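Local coordinates for putative GH105 family protein (Salmonella enterica subsp. enterica serovar Paratyphi A, PDB 3QWT) that is of unknown function but, as a likely member of glycoside hydrolase family 105, probably releases unsaturated uronic acid residues from oligosaccharides by hydrolysis, at residues L199-V202 with Q203-D207; N234-L237 with T238-I241; A138-M142 with N143-R147; N110-A113 with P114-T117; H19-A22 with R23-K27. All coordinates share one frame; numbering follows the deposited sequence.

Interaction 1 of 5, residues L199-V202 with Q203-D207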
loop_
_atom_site.group_PDB
_atom_site.type_symbol
_atom_site.label_atom_id
_atom_site.label_comp_id
_atom_site.label_asym_id
_atom_site.label_seq_id
_atom_site.Cartn_x
_atom_site.Cartn_y
_atom_site.Cartn_z
ATOM N N LEU A 199 -25.731 3.636 -16.355
ATOM C CA LEU A 199 -25.666 2.628 -17.406
ATOM C C LEU A 199 -27.054 2.100 -17.779
ATOM O O LEU A 199 -27.364 1.937 -18.953
ATOM C CB LEU A 199 -24.732 1.483 -16.997
ATOM C CG LEU A 199 -23.274 1.891 -16.744
ATOM C CD1 LEU A 199 -22.525 0.727 -16.136
ATOM C CD2 LEU A 199 -22.562 2.368 -18.022
ATOM N N LEU A 200 -27.898 1.856 -16.780
ATOM C CA LEU A 200 -29.224 1.314 -17.055
ATOM C C LEU A 200 -30.077 2.366 -17.738
ATOM O O LEU A 200 -30.847 2.043 -18.653
ATOM C CB LEU A 200 -29.927 0.823 -15.780
ATOM C CG LEU A 200 -31.160 -0.036 -16.078
ATOM C CD1 LEU A 200 -30.750 -1.279 -16.861
ATOM C CD2 LEU A 200 -31.894 -0.441 -14.808
ATOM N N HIS A 201 -29.960 3.617 -17.284
ATOM C CA HIS A 201 -30.715 4.696 -17.899
ATOM C C HIS A 201 -30.313 4.825 -19.378
ATOM O O HIS A 201 -31.182 4.874 -20.245
ATOM C CB HIS A 201 -30.559 6.019 -17.155
ATOM C CG HIS A 201 -31.468 6.151 -15.968
ATOM N ND1 HIS A 201 -31.265 5.455 -14.795
ATOM C CD2 HIS A 201 -32.604 6.865 -15.791
ATOM C CE1 HIS A 201 -32.231 5.749 -13.941
ATOM N NE2 HIS A 201 -33.063 6.593 -14.522
ATOM N N VAL A 202 -29.006 4.858 -19.647
ATOM C CA VAL A 202 -28.509 4.896 -21.011
ATOM C C VAL A 202 -29.133 3.763 -21.816
ATOM O O VAL A 202 -29.734 4.008 -22.857
ATOM C CB VAL A 202 -26.966 4.825 -21.082
ATOM C CG1 VAL A 202 -26.485 4.600 -22.530
ATOM C CG2 VAL A 202 -26.363 6.097 -20.537
ATOM N N GLN A 203 -29.016 2.533 -21.321
ATOM C CA GLN A 203 -29.615 1.376 -21.990
ATOM C C GLN A 203 -31.064 1.625 -22.443
ATOM O O GLN A 203 -31.448 1.261 -23.550
ATOM C CB GLN A 203 -29.566 0.154 -21.071
ATOM C CG GLN A 203 -30.215 -1.108 -21.649
ATOM C CD GLN A 203 -29.934 -2.342 -20.786
ATOM O OE1 GLN A 203 -28.773 -2.650 -20.476
ATOM N NE2 GLN A 203 -30.995 -3.046 -20.384
ATOM N N ASN A 204 -31.856 2.262 -21.587
ATOM C CA ASN A 204 -33.297 2.344 -21.788
ATOM C C ASN A 204 -33.783 3.628 -22.448
ATOM O O ASN A 204 -34.871 3.656 -23.026
ATOM C CB ASN A 204 -34.048 2.151 -20.456
ATOM C CG ASN A 204 -34.035 0.707 -19.970
ATOM O OD1 ASN A 204 -33.868 -0.234 -20.752
ATOM N ND2 ASN A 204 -34.228 0.528 -18.665
ATOM N N LEU A 205 -32.989 4.689 -22.367
ATOM C CA LEU A 205 -33.477 6.003 -22.778
ATOM C C LEU A 205 -32.733 6.605 -23.969
ATOM O O LEU A 205 -33.318 7.350 -24.747
ATOM C CB LEU A 205 -33.477 6.966 -21.597
ATOM C CG LEU A 205 -34.452 6.556 -20.488
ATOM C CD1 LEU A 205 -34.092 7.208 -19.148
ATOM C CD2 LEU A 205 -35.912 6.871 -20.870
HETATM N N MSE A 206 -31.450 6.283 -24.117
HETATM C CA MSE A 206 -30.701 6.794 -25.248
HETATM C C MSE A 206 -31.256 6.245 -26.566
HETATM O O MSE A 206 -31.617 5.073 -26.680
HETATM C CB MSE A 206 -29.219 6.452 -25.127
HETATM C CG MSE A 206 -28.396 6.927 -26.329
HETATM SE SE MSE A 206 -26.574 6.193 -26.412
HETATM C CE MSE A 206 -26.181 6.887 -28.203
ATOM N N ASP A 207 -31.309 7.103 -27.567
ATOM C CA ASP A 207 -31.731 6.694 -28.900
ATOM C C ASP A 207 -30.496 6.565 -29.772
ATOM O O ASP A 207 -29.999 7.564 -30.288
ATOM C CB ASP A 207 -32.646 7.749 -29.490
ATOM C CG ASP A 207 -33.022 7.451 -30.920
ATOM O OD1 ASP A 207 -33.086 6.258 -31.265
ATOM O OD2 ASP A 207 -33.253 8.409 -31.681
#
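The carbonyls of Leu199 to Val202 accept the amide N-H groups of Gln203 to Met206 in the closing turns of helix 188-205. Gln203 N donates to Leu199 O at 2.9 Å, almost straight at 172°. Leu205 N reaches His201 O at 2.8 Å, and Met206 N meets Val202 O at 3.1 Å although Met206 is the first residue to leave helical geometry. At this C-terminal end of an alpha/alpha toroid helix, weak bonds to i+3 begin to accompany those to i+4: Asn204 N to His201 O and Leu205 N to Val202 O.

Apolar contacts follow the same spacing. His201 and Leu205 run side by side, His201 CD2 touching Leu205 CD1 at 3.7 Å. Val202 and selenomethionine Met206 do likewise, CG1 lying 4.2 Å from SE; Met206, stretched out with CG anti to the backbone N (chi1 178°), lays its flexible chain alongside the branched valine. Both also pack on helix 255-272.

Polar ends look elsewhere. The methyl CD1 of Leu200 rests 3.9 Å from Gln203 NE2, which donates to Gln262 of the second subunit, while Asn204 ND2 donates to Tyr219 and His201 ND1 pairs with Gln197 O.

Interaction 2 of 5, residues N234-L237 with T238-I241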
loop_
_atom_site.group_PDB
_atom_site.type_symbol
_atom_site.label_atom_id
_atom_site.label_comp_id
_atom_site.label_asym_id
_atom_site.label_seq_id
_atom_site.Cartn_x
_atom_site.Cartn_y
_atom_site.Cartn_z
ATOM N N ASN A 234 -33.320 16.047 -22.161
ATOM C CA ASN A 234 -31.994 15.826 -22.731
ATOM C C ASN A 234 -30.947 16.700 -22.056
ATOM O O ASN A 234 -29.796 16.291 -21.827
ATOM C CB ASN A 234 -32.015 16.129 -24.231
ATOM C CG ASN A 234 -32.451 14.941 -25.042
ATOM O OD1 ASN A 234 -31.617 14.164 -25.540
ATOM N ND2 ASN A 234 -33.764 14.769 -25.170
ATOM N N SER A 235 -31.372 17.926 -21.798
ATOM C CA SER A 235 -30.611 18.922 -21.091
ATOM C C SER A 235 -30.081 18.337 -19.770
ATOM O O SER A 235 -28.919 18.543 -19.413
ATOM C CB SER A 235 -31.545 20.122 -20.851
ATOM O OG SER A 235 -30.977 21.142 -20.057
ATOM N N TRP A 236 -30.930 17.590 -19.064
ATOM C CA TRP A 236 -30.547 17.036 -17.772
ATOM C C TRP A 236 -29.313 16.165 -17.943
ATOM O O TRP A 236 -28.544 15.973 -17.007
ATOM C CB TRP A 236 -31.656 16.182 -17.161
ATOM C CG TRP A 236 -32.842 16.915 -16.820
ATOM C CD1 TRP A 236 -34.114 16.539 -17.066
ATOM C CD2 TRP A 236 -32.910 18.180 -16.159
ATOM N NE1 TRP A 236 -34.989 17.490 -16.603
ATOM C CE2 TRP A 236 -34.274 18.511 -16.040
ATOM C CE3 TRP A 236 -31.952 19.070 -15.657
ATOM C CZ2 TRP A 236 -34.712 19.703 -15.455
ATOM C CZ3 TRP A 236 -32.390 20.260 -15.056
ATOM C CH2 TRP A 236 -33.753 20.560 -14.970
ATOM N N LEU A 237 -29.127 15.626 -19.141
ATOM C CA LEU A 237 -27.992 14.742 -19.347
ATOM C C LEU A 237 -26.762 15.517 -19.712
ATOM O O LEU A 237 -25.668 15.203 -19.246
ATOM C CB LEU A 237 -28.288 13.664 -20.385
ATOM C CG LEU A 237 -28.668 12.420 -19.598
ATOM C CD1 LEU A 237 -30.025 11.938 -20.041
ATOM C CD2 LEU A 237 -27.592 11.344 -19.716
ATOM N N THR A 238 -26.939 16.525 -20.554
ATOM C CA THR A 238 -25.831 17.374 -20.923
ATOM C C THR A 238 -25.265 18.043 -19.680
ATOM O O THR A 238 -24.100 18.431 -19.654
ATOM C CB THR A 238 -26.273 18.458 -21.883
ATOM O OG1 THR A 238 -27.358 17.965 -22.674
ATOM C CG2 THR A 238 -25.127 18.840 -22.770
ATOM N N ILE A 239 -26.111 18.202 -18.666
ATOM C CA ILE A 239 -25.693 18.783 -17.394
ATOM C C ILE A 239 -25.020 17.748 -16.504
ATOM O O ILE A 239 -23.947 17.999 -15.953
ATOM C CB ILE A 239 -26.892 19.338 -16.628
ATOM C CG1 ILE A 239 -27.391 20.630 -17.291
ATOM C CG2 ILE A 239 -26.510 19.555 -15.174
ATOM C CD1 ILE A 239 -28.723 21.150 -16.760
ATOM N N VAL A 240 -25.655 16.580 -16.382
ATOM C CA VAL A 240 -25.254 15.586 -15.397
ATOM C C VAL A 240 -23.979 14.839 -15.778
ATOM O O VAL A 240 -23.085 14.641 -14.952
ATOM C CB VAL A 240 -26.372 14.563 -15.152
ATOM C CG1 VAL A 240 -25.838 13.389 -14.391
ATOM C CG2 VAL A 240 -27.494 15.185 -14.380
ATOM N N ILE A 241 -23.885 14.410 -17.023
ATOM C CA ILE A 241 -22.715 13.639 -17.413
ATOM C C ILE A 241 -21.406 14.368 -17.058
ATOM O O ILE A 241 -20.480 13.765 -16.511
ATOM C CB ILE A 241 -22.756 13.244 -18.894
ATOM C CG1 ILE A 241 -23.900 12.250 -19.118
ATOM C CG2 ILE A 241 -21.421 12.626 -19.324
ATOM C CD1 ILE A 241 -24.111 11.844 -20.564
#
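Ile239 leans back along helix 231-248 over Ser235 and Trp236, and its side chain can be traced atom by atom. CB stands 3.5 Å from Ser235 O, the same oxygen that accepts a hydrogen bond from Ile239 N at 2.9 Å. CG1, anti to the carbonyl carbon (chi1 -73°), keeps beside that oxygen at 3.3 Å, and the nearly extended second torsion carries CD1 back toward the preceding turn. The terminal methyl lies 4.0 Å from Trp236 CE3 and equally near Ser235 OG, approaching the indole obliquely as the two side chains run the same way. A branched aliphatic suits this place, since it shields the backbone carbonyl and presents a methyl to the ring.

Two residues further along, Leu237 and Ile241 make the tighter apolar pair, Leu237 CD2 to Ile241 CD1 at 3.6 Å, crossing at a slant. Asn234 O is gripped by two amides, Thr238 N at 3.1 Å and Leu237 N, and receives Gln267 NE2; Thr238 OG1 pairs with Gln267 OE1. The indole N-H of Trp236 is held by Asp169, and the side chain is about 5 Å from a bound glycerol, probably from the crystallisation liquor. This part of the helix is buried near the middle of the alpha/alpha toroid, with Trp236 and Leu237 facing helix 170-184, Ser235 and Thr238 meeting Phe300 of helix 294-309, and Ile241 packing on helix 255-272.

Interaction 3 of 5, residues A138-M142 with N143-R147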
loop_
_atom_site.group_PDB
_atom_site.type_symbol
_atom_site.label_atom_id
_atom_site.label_comp_id
_atom_site.label_asym_id
_atom_site.label_seq_id
_atom_site.Cartn_x
_atom_site.Cartn_y
_atom_site.Cartn_z
ATOM N N ALA A 138 -30.153 9.696 1.488
ATOM C CA ALA A 138 -29.327 8.822 0.659
ATOM C C ALA A 138 -29.632 7.365 0.999
ATOM O O ALA A 138 -29.749 6.526 0.109
ATOM C CB ALA A 138 -27.837 9.117 0.835
ATOM N N GLU A 139 -29.761 7.064 2.288
ATOM C CA GLU A 139 -30.094 5.699 2.696
ATOM C C GLU A 139 -31.435 5.283 2.099
ATOM O O GLU A 139 -31.604 4.125 1.704
ATOM C CB GLU A 139 -30.128 5.549 4.221
ATOM C CG GLU A 139 -28.781 5.221 4.850
ATOM C CD GLU A 139 -28.185 3.909 4.315
ATOM O OE1 GLU A 139 -28.804 2.834 4.518
ATOM O OE2 GLU A 139 -27.100 3.961 3.685
ATOM N N TRP A 140 -32.385 6.227 2.038
ATOM C CA TRP A 140 -33.685 5.962 1.425
ATOM C C TRP A 140 -33.545 5.647 -0.064
ATOM O O TRP A 140 -34.149 4.699 -0.575
ATOM C CB TRP A 140 -34.614 7.158 1.579
ATOM C CG TRP A 140 -35.837 7.076 0.690
ATOM C CD1 TRP A 140 -37.011 6.455 0.975
ATOM C CD2 TRP A 140 -35.992 7.637 -0.631
ATOM N NE1 TRP A 140 -37.893 6.592 -0.079
ATOM C CE2 TRP A 140 -37.291 7.313 -1.074
ATOM C CE3 TRP A 140 -35.162 8.387 -1.473
ATOM C CZ2 TRP A 140 -37.781 7.707 -2.327
ATOM C CZ3 TRP A 140 -35.646 8.771 -2.716
ATOM C CH2 TRP A 140 -36.946 8.430 -3.130
ATOM N N ALA A 141 -32.792 6.487 -0.760
ATOM C CA ALA A 141 -32.531 6.297 -2.184
ATOM C C ALA A 141 -31.902 4.929 -2.423
ATOM O O ALA A 141 -32.214 4.252 -3.408
ATOM C CB ALA A 141 -31.624 7.405 -2.721
HETATM N N MSE A 142 -31.028 4.515 -1.514
HETATM C CA MSE A 142 -30.393 3.211 -1.644
HETATM C C MSE A 142 -31.337 2.022 -1.442
HETATM O O MSE A 142 -31.336 1.078 -2.242
HETATM C CB MSE A 142 -29.200 3.104 -0.700
HETATM C CG MSE A 142 -28.006 3.910 -1.172
HETATM SE SE MSE A 142 -27.219 3.178 -2.824
HETATM C CE MSE A 142 -26.366 1.603 -2.103
ATOM N N ASN A 143 -32.162 2.088 -0.403
ATOM C CA ASN A 143 -32.799 0.884 0.133
ATOM C C ASN A 143 -34.318 0.824 0.139
ATOM O O ASN A 143 -34.876 -0.264 0.257
ATOM C CB ASN A 143 -32.306 0.616 1.557
ATOM C CG ASN A 143 -30.831 0.415 1.610
ATOM O OD1 ASN A 143 -30.320 -0.599 1.128
ATOM N ND2 ASN A 143 -30.120 1.385 2.174
ATOM N N GLU A 144 -34.981 1.971 0.030
ATOM C CA GLU A 144 -36.440 2.007 0.088
ATOM C C GLU A 144 -37.097 2.561 -1.175
ATOM O O GLU A 144 -38.208 2.155 -1.531
ATOM C CB GLU A 144 -36.916 2.789 1.322
ATOM C CG GLU A 144 -36.367 2.251 2.627
ATOM C CD GLU A 144 -37.061 2.846 3.853
ATOM O OE1 GLU A 144 -36.353 3.188 4.830
ATOM O OE2 GLU A 144 -38.311 2.958 3.842
HETATM N N MSE A 145 -36.430 3.485 -1.856
HETATM C CA MSE A 145 -37.010 4.022 -3.087
HETATM C C MSE A 145 -37.414 2.863 -3.999
HETATM O O MSE A 145 -36.645 1.933 -4.206
HETATM C CB MSE A 145 -36.046 4.985 -3.772
HETATM C CG MSE A 145 -36.315 5.257 -5.249
HETATM SE SE MSE A 145 -34.812 6.283 -5.974
HETATM C CE MSE A 145 -35.761 7.588 -7.112
ATOM N N PRO A 146 -38.649 2.899 -4.510
ATOM C CA PRO A 146 -39.172 1.857 -5.393
ATOM C C PRO A 146 -38.192 1.584 -6.558
ATOM O O PRO A 146 -37.650 2.537 -7.123
ATOM C CB PRO A 146 -40.470 2.480 -5.939
ATOM C CG PRO A 146 -40.852 3.515 -4.998
ATOM C CD PRO A 146 -39.587 4.022 -4.351
ATOM N N ARG A 147 -37.965 0.319 -6.909
ATOM C CA ARG A 147 -37.154 0.001 -8.109
ATOM C C ARG A 147 -37.980 -0.695 -9.180
ATOM O O ARG A 147 -38.903 -1.442 -8.866
ATOM C CB ARG A 147 -35.951 -0.892 -7.777
ATOM C CG ARG A 147 -34.979 -0.322 -6.751
ATOM C CD ARG A 147 -34.235 0.891 -7.278
ATOM N NE ARG A 147 -32.904 1.001 -6.683
ATOM C CZ ARG A 147 -32.606 1.755 -5.628
ATOM N NH1 ARG A 147 -33.541 2.473 -5.031
ATOM N NH2 ARG A 147 -31.368 1.785 -5.155
#
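The indole of Trp140, near the C-terminal end of helix 131-143 in the alpha/alpha toroid, carries the CB of selenomethionine Met145 over one face, 3.6 Å from the centroid of the six-membered ring and 15° off its normal. This is a CH-pi contact, and Met145 SE, obliquely placed 4.7 Å from that centroid, adds a Met-aromatic one. Glu144 CB also approaches the ring, at a slant beside CD1. The second flat group, the guanidinium of Arg147, meets Ala141 O at its edge, near its own plane.

Trp140 O accepts from both Glu144 N and Met145 N, each at 2.9 Å and from opposite faces of the carbonyl plane, as the chain turns off the helix. Asn143, a residue well suited to helix ends, doubles the bond to Glu139 O: its backbone N donates at 3.0 Å, and its ND2 at 3.2 Å on a lone pair.

Glu144 forms a salt bridge to Arg315 of the third subunit, and Arg147 one to Glu193 of the same chain. Arginine's positive charge beside the helix's last carbonyls is probably favourable; bent at chi2 (-68°), its chain folds back until NH1 lies 2.7 Å from Ala141 O.

Interaction 4 of 5, residues N110-A113 with P114-T117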
loop_
_atom_site.group_PDB
_atom_site.type_symbol
_atom_site.label_atom_id
_atom_site.label_comp_id
_atom_site.label_asym_id
_atom_site.label_seq_id
_atom_site.Cartn_x
_atom_site.Cartn_y
_atom_site.Cartn_z
ATOM N N ASN A 110 -37.979 13.496 -6.885
ATOM C CA ASN A 110 -37.875 14.962 -7.002
ATOM C C ASN A 110 -37.511 15.734 -5.738
ATOM O O ASN A 110 -36.674 16.640 -5.770
ATOM C CB ASN A 110 -39.147 15.546 -7.603
ATOM C CG ASN A 110 -39.328 15.144 -9.067
ATOM O OD1 ASN A 110 -38.350 14.966 -9.789
ATOM N ND2 ASN A 110 -40.580 14.996 -9.501
ATOM N N THR A 111 -38.136 15.391 -4.624
ATOM C CA THR A 111 -37.817 16.084 -3.378
ATOM C C THR A 111 -36.366 15.800 -2.909
ATOM O O THR A 111 -35.857 16.436 -1.980
ATOM C CB THR A 111 -38.833 15.731 -2.287
ATOM O OG1 THR A 111 -38.833 14.313 -2.074
ATOM C CG2 THR A 111 -40.254 16.202 -2.693
HETATM N N MSE A 112 -35.706 14.865 -3.586
HETATM C CA MSE A 112 -34.299 14.520 -3.331
HETATM C C MSE A 112 -33.335 15.606 -3.814
HETATM O O MSE A 112 -32.307 15.866 -3.177
HETATM C CB MSE A 112 -33.967 13.175 -4.017
HETATM C CG MSE A 112 -32.500 12.742 -3.971
HETATM SE SE MSE A 112 -31.935 12.048 -2.199
HETATM C CE MSE A 112 -33.174 10.607 -2.060
ATOM N N ALA A 113 -33.680 16.241 -4.934
ATOM C CA ALA A 113 -32.773 17.174 -5.631
ATOM C C ALA A 113 -32.044 18.173 -4.746
ATOM O O ALA A 113 -30.843 18.374 -4.914
ATOM C CB ALA A 113 -33.509 17.903 -6.756
ATOM N N PRO A 114 -32.755 18.804 -3.795
ATOM C CA PRO A 114 -32.032 19.782 -2.968
ATOM C C PRO A 114 -30.846 19.205 -2.165
ATOM O O PRO A 114 -29.995 19.962 -1.706
ATOM C CB PRO A 114 -33.118 20.317 -2.026
ATOM C CG PRO A 114 -34.395 20.185 -2.848
ATOM C CD PRO A 114 -34.221 18.898 -3.624
ATOM N N PHE A 115 -30.774 17.898 -1.994
ATOM C CA PHE A 115 -29.705 17.372 -1.144
ATOM C C PHE A 115 -28.328 17.387 -1.799
ATOM O O PHE A 115 -27.300 17.368 -1.111
ATOM C CB PHE A 115 -30.096 16.038 -0.524
ATOM C CG PHE A 115 -31.246 16.168 0.424
ATOM C CD1 PHE A 115 -31.050 16.710 1.685
ATOM C CD2 PHE A 115 -32.534 15.833 0.028
ATOM C CE1 PHE A 115 -32.113 16.869 2.553
ATOM C CE2 PHE A 115 -33.601 15.986 0.890
ATOM C CZ PHE A 115 -33.394 16.504 2.156
ATOM N N LEU A 116 -28.328 17.483 -3.128
ATOM C CA LEU A 116 -27.125 17.791 -3.872
ATOM C C LEU A 116 -26.460 19.062 -3.321
ATOM O O LEU A 116 -25.272 19.066 -3.008
ATOM C CB LEU A 116 -27.452 17.946 -5.365
ATOM C CG LEU A 116 -26.304 18.420 -6.261
ATOM C CD1 LEU A 116 -25.052 17.594 -6.055
ATOM C CD2 LEU A 116 -26.721 18.373 -7.736
ATOM N N THR A 117 -27.228 20.139 -3.190
ATOM C CA THR A 117 -26.653 21.402 -2.725
ATOM C C THR A 117 -26.304 21.355 -1.240
ATOM O O THR A 117 -25.281 21.899 -0.804
ATOM C CB THR A 117 -27.583 22.573 -3.035
ATOM O OG1 THR A 117 -27.781 22.642 -4.452
ATOM C CG2 THR A 117 -26.999 23.891 -2.543
HETATM O O HOH W 1 -29.501 21.002 -5.321
#
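Phe115 turns the edge of its ring to Met112, whose carbonyl oxygen lies near the ring plane, 3.2 Å from Phe115 CD2. The two residues stand at the entry to helix 114-125 of the alpha/alpha toroid, where a type I beta turn from Asn110 to Ala113 runs into the helix. With CG beside its backbone N (chi1 -65°), the phenylalanine swings back over the turn. Its N also bonds to Met112 O, at 2.8 Å and 166°, so the one carbonyl meets both the amide and the ring edge. The SE of selenomethionine Met112 makes a looser apolar contact, 4.4 Å from Phe115 CD2.

Pro114 fits near a helix start, where its lack of an N-H costs no helical bond. The ring is pressed closely on its predecessor, Ala113 CB to Pro114 CD being 3.4 Å, tighter than usual for two carbons.

Around these, Phe115 meets Trp137 of helix 131-143, its ring plane about 35° from that of the indole, and Asn110 ND2 donates to a glycerol probably from the crystallisation liquor. Ala113 O takes Leu116 N from well above its carbonyl plane and also accepts from a water at 3.0 Å, which in turn accepts from Thr117 OG1.

Interaction 5 of 5, residues H19-A22 with R23-K27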
loop_
_atom_site.group_PDB
_atom_site.type_symbol
_atom_site.label_atom_id
_atom_site.label_comp_id
_atom_site.label_asym_id
_atom_site.label_seq_id
_atom_site.Cartn_x
_atom_site.Cartn_y
_atom_site.Cartn_z
ATOM N N HIS A 19 -15.349 39.508 -26.401
ATOM C CA HIS A 19 -16.474 39.351 -25.503
ATOM C C HIS A 19 -17.626 40.225 -25.945
ATOM O O HIS A 19 -17.546 41.455 -25.912
ATOM C CB HIS A 19 -16.075 39.670 -24.067
ATOM C CG HIS A 19 -15.124 38.677 -23.477
ATOM N ND1 HIS A 19 -14.153 39.025 -22.564
ATOM C CD2 HIS A 19 -14.992 37.344 -23.679
ATOM C CE1 HIS A 19 -13.465 37.951 -22.226
ATOM N NE2 HIS A 19 -13.957 36.918 -22.885
ATOM N N PHE A 20 -18.703 39.582 -26.369
ATOM C CA PHE A 20 -19.870 40.322 -26.793
ATOM C C PHE A 20 -20.511 41.003 -25.592
ATOM O O PHE A 20 -21.176 42.023 -25.734
ATOM C CB PHE A 20 -20.858 39.414 -27.530
ATOM C CG PHE A 20 -21.655 38.512 -26.637
ATOM C CD1 PHE A 20 -22.926 38.866 -26.239
ATOM C CD2 PHE A 20 -21.152 37.299 -26.230
ATOM C CE1 PHE A 20 -23.665 38.038 -25.443
ATOM C CE2 PHE A 20 -21.896 36.465 -25.436
ATOM C CZ PHE A 20 -23.150 36.832 -25.042
ATOM N N ILE A 21 -20.284 40.450 -24.404
ATOM C CA ILE A 21 -20.844 41.032 -23.187
ATOM C C ILE A 21 -19.763 41.100 -22.117
ATOM O O ILE A 21 -18.974 40.169 -21.976
ATOM C CB ILE A 21 -22.063 40.214 -22.706
ATOM C CG1 ILE A 21 -22.718 40.866 -21.493
ATOM C CG2 ILE A 21 -21.680 38.741 -22.447
ATOM C CD1 ILE A 21 -23.797 40.012 -20.869
ATOM N N ALA A 22 -19.690 42.198 -21.374
ATOM C CA ALA A 22 -18.580 42.355 -20.434
ATOM C C ALA A 22 -18.779 41.564 -19.152
ATOM O O ALA A 22 -19.909 41.352 -18.714
ATOM C CB ALA A 22 -18.312 43.801 -20.130
ATOM N N ARG A 23 -17.667 41.132 -18.558
ATOM C CA ARG A 23 -17.724 40.328 -17.352
ATOM C C ARG A 23 -18.741 40.843 -16.339
ATOM O O ARG A 23 -19.606 40.097 -15.877
ATOM C CB ARG A 23 -16.357 40.228 -16.663
ATOM C CG ARG A 23 -16.386 39.242 -15.471
ATOM C CD ARG A 23 -15.125 39.251 -14.647
ATOM N NE ARG A 23 -14.904 40.558 -14.045
ATOM C CZ ARG A 23 -13.856 40.862 -13.292
ATOM N NH1 ARG A 23 -12.930 39.947 -13.033
ATOM N NH2 ARG A 23 -13.738 42.083 -12.795
ATOM N N ASP A 24 -18.624 42.107 -15.966
ATOM C CA ASP A 24 -19.445 42.615 -14.875
ATOM C C ASP A 24 -20.901 42.806 -15.275
ATOM O O ASP A 24 -21.796 42.809 -14.436
ATOM C CB ASP A 24 -18.810 43.859 -14.259
ATOM C CG ASP A 24 -17.485 43.528 -13.566
ATOM O OD1 ASP A 24 -17.348 42.387 -13.071
ATOM O OD2 ASP A 24 -16.576 44.380 -13.524
ATOM N N GLU A 25 -21.132 42.896 -16.574
ATOM C CA GLU A 25 -22.477 42.899 -17.110
ATOM C C GLU A 25 -23.083 41.523 -16.858
ATOM O O GLU A 25 -24.220 41.397 -16.401
ATOM C CB GLU A 25 -22.419 43.187 -18.610
ATOM C CG GLU A 25 -23.714 43.667 -19.228
ATOM C CD GLU A 25 -23.502 44.234 -20.626
ATOM O OE1 GLU A 25 -22.500 43.874 -21.289
ATOM O OE2 GLU A 25 -24.329 45.057 -21.058
ATOM N N LEU A 26 -22.309 40.487 -17.158
ATOM C CA LEU A 26 -22.731 39.120 -16.877
ATOM C C LEU A 26 -23.133 38.948 -15.410
ATOM O O LEU A 26 -24.219 38.449 -15.099
ATOM C CB LEU A 26 -21.610 38.153 -17.222
ATOM C CG LEU A 26 -21.803 37.421 -18.533
ATOM C CD1 LEU A 26 -20.476 36.852 -19.002
ATOM C CD2 LEU A 26 -22.842 36.331 -18.348
ATOM N N LYS A 27 -22.258 39.365 -14.507
ATOM C CA LYS A 27 -22.567 39.246 -13.089
ATOM C C LYS A 27 -23.868 39.980 -12.730
ATOM O O LYS A 27 -24.712 39.451 -11.993
ATOM C CB LYS A 27 -21.405 39.755 -12.240
ATOM C CG LYS A 27 -20.157 38.930 -12.342
ATOM C CD LYS A 27 -19.203 39.340 -11.243
ATOM C CE LYS A 27 -17.967 38.470 -11.200
ATOM N NZ LYS A 27 -16.990 39.004 -10.211
#
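This is a capping contact at the N-terminal end of helix 23-37, where the incoming loop at Ile21 and Ala22 is tied to the first turn by Glu25 and Leu26. Ala22 holds the N-cap position. Its N-H is taken by Glu25 OE1 at 3.3 Å, a fairly straight bond of 157° that uses the anti lone pair of the carboxylate. Glutamate is long enough for this: with CG anti to the backbone N (chi1 -161°) and the chain extended, the carboxylate reaches back past the helix end. A negative group here would also be expected to interact well with the helix dipole. In the other direction Ala22 O accepts from Leu26 N at 3.0 Å, and more weakly from Glu25 N.

The apolar half lies alongside. Ile21 crosses Leu26 at about a right angle, CD1 sitting 4.0 Å from Leu26 CG and CG2 lying 4.1 Å from Leu26 CD1, while CG1 and CD1 of Ile21 lie against the aliphatic stem of Glu25. Leu26 continues onto Leu373 and Tyr376 of helix 363-377. Arg23 bridges to Asp24, NE to OD1 at 3.2 Å, and donates to Phe100 O of the fourth subunit.

Ile21 just before the N-cap, packed on Leu26 in the first turn, is a hydrophobic staple; Glu25 supplies one half of a capping box, since alanine has no side-chain acceptor to return the bond.

Interactions 3 and 4 touch, their centres 14 Å apart: Met112, from the turn before helix 114-125, packs on Trp140 and on Ala141, with Ala141 CB 3.6 Å from Met112 CE, joining successive helices of the toroid. Interaction 2 is nearest the middle of the chain, its centre about 16 Å from that of interaction 4. A glycerol, probably from the crystallisation liquor, lies near a side chain of each of these two, which is at most a hint of a nearby pocket. Interaction 1 lies 13 Å from interaction 2, centre to centre, without touching it. Interaction 5 is remote, about 43 Å from interaction 3 between centres and across the chain's centre from both it and interaction 1.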